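Local atomic coordinates of FAD-linked sulfhydryl oxidase ERV1 (Arabidopsis thaliana, PDB entry 2HJ3), a protein that uses FAD to oxidise thiols to disulfides with oxygen as electron acceptor, supporting import and folding of small cysteine-containing proteins in the mitochondrial intermembrane space. Residues 42-47 against 79-84. Sequence-based numbering, arbitrary orientation.
Sequences ELMTIL and QWLCHV. With FAD (flavin-adenine dinucleotide), chain K; SO4 (sulfate ion), chain F.
Met44 meets the outer rim of the Trp80 indole, and almost all of the contact rests on this pair. Met44 CE lies near the ring plane, 3.4 Å from Trp80 CH2, and Met44 CG comes within 3.8 Å of the same carbon. Met44 SD is 5.2 Å from the centroid of the Trp80 six-membered ring and 78° off its normal, which identifies an edge-on Met-aromatic contact. With Met44 CG anti to its carbonyl carbon (chi1 -56°), the bends further out bring the methyl round to this rim. Packing is looser at Leu81, whose CD1 is 4.1 Å from Met44 CE. Without the thioether, as with an alanine here, the Trp80 rim would probably lose its Met-aromatic partner and a gap would open between the helices. On the solvent side, exposed His83, which does not touch 42-47, donates from ND1 to O3 of a sulfate, probably from the crystallisation liquor, at 2.9 Å. Buried Cys82 instead belongs to the FAD pocket, its O receiving a weak bond from FAD N6A. In the four-helix bundle of the FAD-binding ERV/ALR domain, helix 34-50 thus joins helix 74-91; Phe60 and Leu64 of helix 54-66 pack against Met44 and Trp80 respectively, and Leu21 of helix 10-27 touches Leu81.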
ATOM      1  N   GLU A  42      -4.690  10.585   2.991  1.00 42.17           N
ATOM      2  CA  GLU A  42      -4.933  10.454   1.559  1.00 41.94           C
ATOM      3  C   GLU A  42      -4.754   8.997   1.134  1.00 39.37           C
ATOM      4  O   GLU A  42      -5.492   8.484   0.289  1.00 39.15           O
ATOM      5  CB  GLU A  42      -3.981  11.369   0.781  1.00 45.78           C
ATOM      6  CG  GLU A  42      -4.169  11.363  -0.745  1.00 51.37           C
ATOM      7  CD  GLU A  42      -5.610  11.637  -1.189  1.00 54.54           C
ATOM      8  OE1 GLU A  42      -6.305  12.436  -0.521  1.00 56.27           O
ATOM      9  OE2 GLU A  42      -6.042  11.069  -2.219  1.00 54.75           O
ATOM     10  N   LEU A  43      -3.779   8.331   1.741  1.00 37.78           N
ATOM     11  CA  LEU A  43      -3.507   6.929   1.449  1.00 38.18           C
ATOM     12  C   LEU A  43      -4.729   6.069   1.761  1.00 38.13           C
ATOM     13  O   LEU A  43      -5.102   5.200   0.974  1.00 38.94           O
ATOM     14  CB  LEU A  43      -2.305   6.448   2.269  1.00 37.38           C
ATOM     15  CG  LEU A  43      -2.030   4.940   2.263  1.00 39.61           C
ATOM     16  CD1 LEU A  43      -1.742   4.465   0.847  1.00 39.71           C
ATOM     17  CD2 LEU A  43      -0.860   4.628   3.175  1.00 35.64           C
ATOM     18  N   MET A  44      -5.364   6.314   2.902  1.00 38.87           N
ATOM     19  CA  MET A  44      -6.545   5.537   3.270  1.00 40.29           C
ATOM     20  C   MET A  44      -7.699   5.803   2.306  1.00 40.12           C
ATOM     21  O   MET A  44      -8.429   4.887   1.933  1.00 40.99           O
ATOM     22  CB  MET A  44      -6.990   5.856   4.701  1.00 40.85           C
ATOM     23  CG  MET A  44      -5.933   5.652   5.763  1.00 38.21           C
ATOM     24  SD  MET A  44      -4.948   4.158   5.549  1.00 39.73           S
ATOM     25  CE  MET A  44      -6.080   2.970   5.917  1.00 43.48           C
ATOM     26  N   THR A  45      -7.867   7.059   1.910  1.00 42.24           N
ATOM     27  CA  THR A  45      -8.927   7.425   0.969  1.00 43.12           C
ATOM     28  C   THR A  45      -8.688   6.719  -0.352  1.00 41.85           C
ATOM     29  O   THR A  45      -9.605   6.154  -0.941  1.00 41.05           O
ATOM     30  CB  THR A  45      -8.942   8.934   0.697  1.00 46.08           C
ATOM     31  OG1 THR A  45      -9.189   9.635   1.921  1.00 49.00           O
ATOM     32  CG2 THR A  45     -10.024   9.283  -0.320  1.00 47.49           C
ATOM     33  N   ILE A  46      -7.446   6.764  -0.821  1.00 41.38           N
ATOM     34  CA  ILE A  46      -7.099   6.103  -2.069  1.00 41.61           C
ATOM     35  C   ILE A  46      -7.427   4.617  -1.963  1.00 41.71           C
ATOM     36  O   ILE A  46      -8.056   4.056  -2.857  1.00 42.10           O
ATOM     37  CB  ILE A  46      -5.605   6.317  -2.415  1.00 42.89           C
ATOM     38  CG1 ILE A  46      -5.371   7.805  -2.724  1.00 41.10           C
ATOM     39  CG2 ILE A  46      -5.202   5.445  -3.603  1.00 39.76           C
ATOM     40  CD1 ILE A  46      -3.950   8.155  -3.055  1.00 39.62           C
ATOM     41  N   LEU A  47      -7.030   3.981  -0.866  1.00 41.86           N
ATOM     42  CA  LEU A  47      -7.336   2.559  -0.672  1.00 43.02           C
ATOM     43  C   LEU A  47      -8.838   2.289  -0.678  1.00 43.16           C
ATOM     44  O   LEU A  47      -9.287   1.263  -1.190  1.00 44.33           O
ATOM     45  CB  LEU A  47      -6.765   2.042   0.653  1.00 43.98           C
ATOM     46  CG  LEU A  47      -5.272   1.748   0.746  1.00 46.22           C
ATOM     47  CD1 LEU A  47      -4.931   1.353   2.168  1.00 48.82           C
ATOM     48  CD2 LEU A  47      -4.899   0.633  -0.209  1.00 47.08           C
ATOM     49  N   GLN A  79      -3.300   2.312  16.578  1.00 40.26           N
ATOM     50  CA  GLN A  79      -4.543   1.844  17.186  1.00 41.14           C
ATOM     51  C   GLN A  79      -5.665   1.858  16.167  1.00 41.61           C
ATOM     52  O   GLN A  79      -6.322   0.840  15.936  1.00 42.93           O
ATOM     53  CB  GLN A  79      -4.919   2.730  18.374  1.00 42.39           C
ATOM     54  CG  GLN A  79      -3.906   2.719  19.510  1.00 42.88           C
ATOM     55  CD  GLN A  79      -3.816   1.368  20.184  1.00 47.15           C
ATOM     56  OE1 GLN A  79      -2.721   0.901  20.507  1.00 50.30           O
ATOM     57  NE2 GLN A  79      -4.967   0.733  20.413  1.00 47.02           N
ATOM     58  N   TRP A  80      -5.879   3.015  15.550  1.00 40.64           N
ATOM     59  CA  TRP A  80      -6.930   3.156  14.559  1.00 39.70           C
ATOM     60  C   TRP A  80      -6.867   2.044  13.514  1.00 39.88           C
ATOM     61  O   TRP A  80      -7.877   1.408  13.206  1.00 39.53           O
ATOM     62  CB  TRP A  80      -6.822   4.516  13.861  1.00 40.27           C
ATOM     63  CG  TRP A  80      -7.826   4.672  12.764  1.00 39.37           C
ATOM     64  CD1 TRP A  80      -9.145   4.979  12.899  1.00 38.59           C
ATOM     65  CD2 TRP A  80      -7.609   4.437  11.370  1.00 38.88           C
ATOM     66  NE1 TRP A  80      -9.773   4.945  11.672  1.00 37.28           N
ATOM     67  CE2 TRP A  80      -8.851   4.613  10.717  1.00 39.32           C
ATOM     68  CE3 TRP A  80      -6.486   4.091  10.609  1.00 39.25           C
ATOM     69  CZ2 TRP A  80      -9.003   4.455   9.337  1.00 40.13           C
ATOM     70  CZ3 TRP A  80      -6.634   3.933   9.239  1.00 40.94           C
ATOM     71  CH2 TRP A  80      -7.886   4.115   8.616  1.00 42.73           C
ATOM     72  N   LEU A  81      -5.677   1.805  12.973  1.00 40.39           N
ATOM     73  CA  LEU A  81      -5.503   0.775  11.949  1.00 40.43           C
ATOM     74  C   LEU A  81      -5.843  -0.611  12.496  1.00 39.54           C
ATOM     75  O   LEU A  81      -6.331  -1.469  11.768  1.00 38.33           O
ATOM     76  CB  LEU A  81      -4.064   0.800  11.425  1.00 41.91           C
ATOM     77  CG  LEU A  81      -3.798   0.121  10.080  1.00 43.21           C
ATOM     78  CD1 LEU A  81      -4.757   0.643   9.017  1.00 40.69           C
ATOM     79  CD2 LEU A  81      -2.364   0.389   9.677  1.00 42.32           C
ATOM     80  N   CYS A  82      -5.585  -0.820  13.784  1.00 39.36           N
ATOM     81  CA  CYS A  82      -5.883  -2.097  14.424  1.00 38.32           C
ATOM     82  C   CYS A  82      -7.388  -2.259  14.597  1.00 37.63           C
ATOM     83  O   CYS A  82      -7.929  -3.359  14.426  1.00 36.46           O
ATOM     84  CB  CYS A  82      -5.182  -2.181  15.781  1.00 38.94           C
ATOM     85  SG  CYS A  82      -5.623  -3.628  16.800  1.00 44.54           S
ATOM     86  N   HIS A  83      -8.071  -1.160  14.919  1.00 37.91           N
ATOM     87  CA  HIS A  83      -9.525  -1.209  15.104  1.00 37.65           C
ATOM     88  C   HIS A  83     -10.191  -1.465  13.770  1.00 36.89           C
ATOM     89  O   HIS A  83     -11.173  -2.202  13.677  1.00 37.67           O
ATOM     90  CB  HIS A  83     -10.054   0.102  15.702  1.00 36.83           C
ATOM     91  CG  HIS A  83      -9.571   0.364  17.092  1.00 34.15           C
ATOM     92  ND1 HIS A  83      -9.800  -0.507  18.134  1.00 36.09           N
ATOM     93  CD2 HIS A  83      -8.803   1.358  17.597  1.00 34.06           C
ATOM     94  CE1 HIS A  83      -9.183  -0.071  19.217  1.00 34.92           C
ATOM     95  NE2 HIS A  83      -8.569   1.059  18.917  1.00 36.39           N
ATOM     96  N   VAL A  84      -9.653  -0.841  12.731  1.00 37.05           N
ATOM     97  CA  VAL A  84     -10.198  -1.023  11.400  1.00 36.57           C
ATOM     98  C   VAL A  84     -10.030  -2.483  11.014  1.00 36.43           C
ATOM     99  O   VAL A  84     -10.975  -3.128  10.575  1.00 37.69           O
ATOM    100  CB  VAL A  84      -9.485  -0.106  10.390  1.00 38.30           C
ATOM    101  CG1 VAL A  84      -9.696  -0.615   8.965  1.00 38.07           C
ATOM    102  CG2 VAL A  84     -10.027   1.312  10.537  1.00 33.85           C
TER
HETATM  103  PA  FAD K1001      -5.169 -10.931   8.277  1.00 47.26           P
HETATM  104  O1A FAD K1001      -6.482 -10.388   8.727  1.00 48.97           O
HETATM  105  O2A FAD K1001      -4.680 -10.924   6.866  1.00 48.55           O
HETATM  106  O5B FAD K1001      -3.808 -10.824   9.033  1.00 48.20           O
HETATM  107  C5B FAD K1001      -2.521 -10.236   9.089  1.00 50.80           C
HETATM  108  C4B FAD K1001      -1.953 -10.955  10.293  1.00 51.12           C
HETATM  109  O4B FAD K1001      -1.683  -9.707  10.985  1.00 50.18           O
HETATM  110  C3B FAD K1001      -2.496 -11.938  11.369  1.00 53.28           C
HETATM  111  O3B FAD K1001      -2.233 -13.311  11.076  1.00 56.44           O
HETATM  112  C2B FAD K1001      -1.975 -11.384  12.622  1.00 53.50           C
HETATM  113  O2B FAD K1001      -0.651 -11.698  12.925  1.00 57.35           O
HETATM  114  C1B FAD K1001      -2.115  -9.883  12.341  1.00 49.71           C
HETATM  115  N9A FAD K1001      -3.265  -9.124  12.732  1.00 46.54           N
HETATM  116  C8A FAD K1001      -4.637  -9.442  12.885  1.00 45.07           C
HETATM  117  N7A FAD K1001      -5.467  -8.541  13.319  1.00 43.08           N
HETATM  118  C5A FAD K1001      -4.645  -7.436  13.495  1.00 43.25           C
HETATM  119  C6A FAD K1001      -4.829  -6.125  13.983  1.00 42.99           C
HETATM  120  N6A FAD K1001      -6.050  -5.781  14.439  1.00 40.43           N
HETATM  121  N1A FAD K1001      -3.719  -5.291  14.051  1.00 43.17           N
HETATM  122  C2A FAD K1001      -2.447  -5.643  13.735  1.00 46.39           C
HETATM  123  N3A FAD K1001      -2.292  -6.943  13.209  1.00 46.84           N
HETATM  124  C4A FAD K1001      -3.428  -7.800  13.143  1.00 43.74           C
HETATM  125  N1  FAD K1001     -11.668  -9.878   3.007  1.00 47.50           N
HETATM  126  C2  FAD K1001     -12.983 -10.252   2.796  1.00 48.46           C
HETATM  127  O2  FAD K1001     -13.330 -11.429   2.581  1.00 51.00           O
HETATM  128  N3  FAD K1001     -13.829  -9.159   2.883  1.00 46.97           N
HETATM  129  C4  FAD K1001     -13.422  -7.831   3.163  1.00 47.96           C
HETATM  130  O4  FAD K1001     -14.393  -7.010   3.071  1.00 52.08           O
HETATM  131  C4X FAD K1001     -12.089  -7.526   3.381  1.00 46.72           C
HETATM  132  N5  FAD K1001     -11.548  -6.203   3.548  1.00 45.80           N
HETATM  133  C5X FAD K1001     -10.182  -5.841   3.616  1.00 43.49           C
HETATM  134  C6  FAD K1001      -9.790  -4.486   3.680  1.00 43.00           C
HETATM  135  C7  FAD K1001      -8.398  -4.169   3.692  1.00 42.77           C
HETATM  136  C7M FAD K1001      -8.031  -2.677   3.693  1.00 44.93           C
HETATM  137  C8  FAD K1001      -7.402  -5.196   3.676  1.00 42.82           C
HETATM  138  C8M FAD K1001      -5.885  -5.081   3.763  1.00 41.14           C
HETATM  139  C9  FAD K1001      -7.826  -6.529   3.594  1.00 42.69           C
HETATM  140  C9A FAD K1001      -9.182  -6.937   3.509  1.00 43.53           C
HETATM  141  N10 FAD K1001      -9.859  -8.258   3.439  1.00 45.67           N
HETATM  142  C10 FAD K1001     -11.175  -8.617   3.280  1.00 45.29           C
HETATM  143  C1' FAD K1001      -9.026  -9.389   3.677  1.00 45.74           C
HETATM  144  C2' FAD K1001      -8.843  -9.906   5.067  1.00 46.01           C
HETATM  145  O2' FAD K1001      -8.973  -8.807   6.026  1.00 45.72           O
HETATM  146  C3' FAD K1001      -7.732 -10.892   5.253  1.00 46.62           C
HETATM  147  O3' FAD K1001      -6.503 -10.217   5.047  1.00 46.77           O
HETATM  148  C4' FAD K1001      -7.702 -12.354   4.838  1.00 47.73           C
HETATM  149  O4' FAD K1001      -8.997 -12.959   5.111  1.00 45.91           O
HETATM  150  C5' FAD K1001      -6.735 -13.232   5.521  1.00 46.35           C
HETATM  151  O5' FAD K1001      -6.874 -13.376   6.938  1.00 48.77           O
HETATM  152  P   FAD K1001      -5.678 -13.855   7.824  1.00 49.90           P
HETATM  153  O1P FAD K1001      -6.562 -14.579   8.731  1.00 54.62           O
HETATM  154  O2P FAD K1001      -4.532 -14.494   7.135  1.00 46.84           O
HETATM  155  O3P FAD K1001      -5.268 -12.490   8.588  1.00 49.71           O
HETATM  156  S   SO4 F 506     -11.822  -3.575  18.636  1.00 76.96           S
HETATM  157  O1  SO4 F 506     -12.717  -2.475  19.028  1.00 78.79           O
HETATM  158  O2  SO4 F 506     -12.625  -4.699  18.127  1.00 76.65           O
HETATM  159  O3  SO4 F 506     -10.895  -3.106  17.589  1.00 77.92           O
HETATM  160  O4  SO4 F 506     -11.045  -4.018  19.809  1.00 78.43           O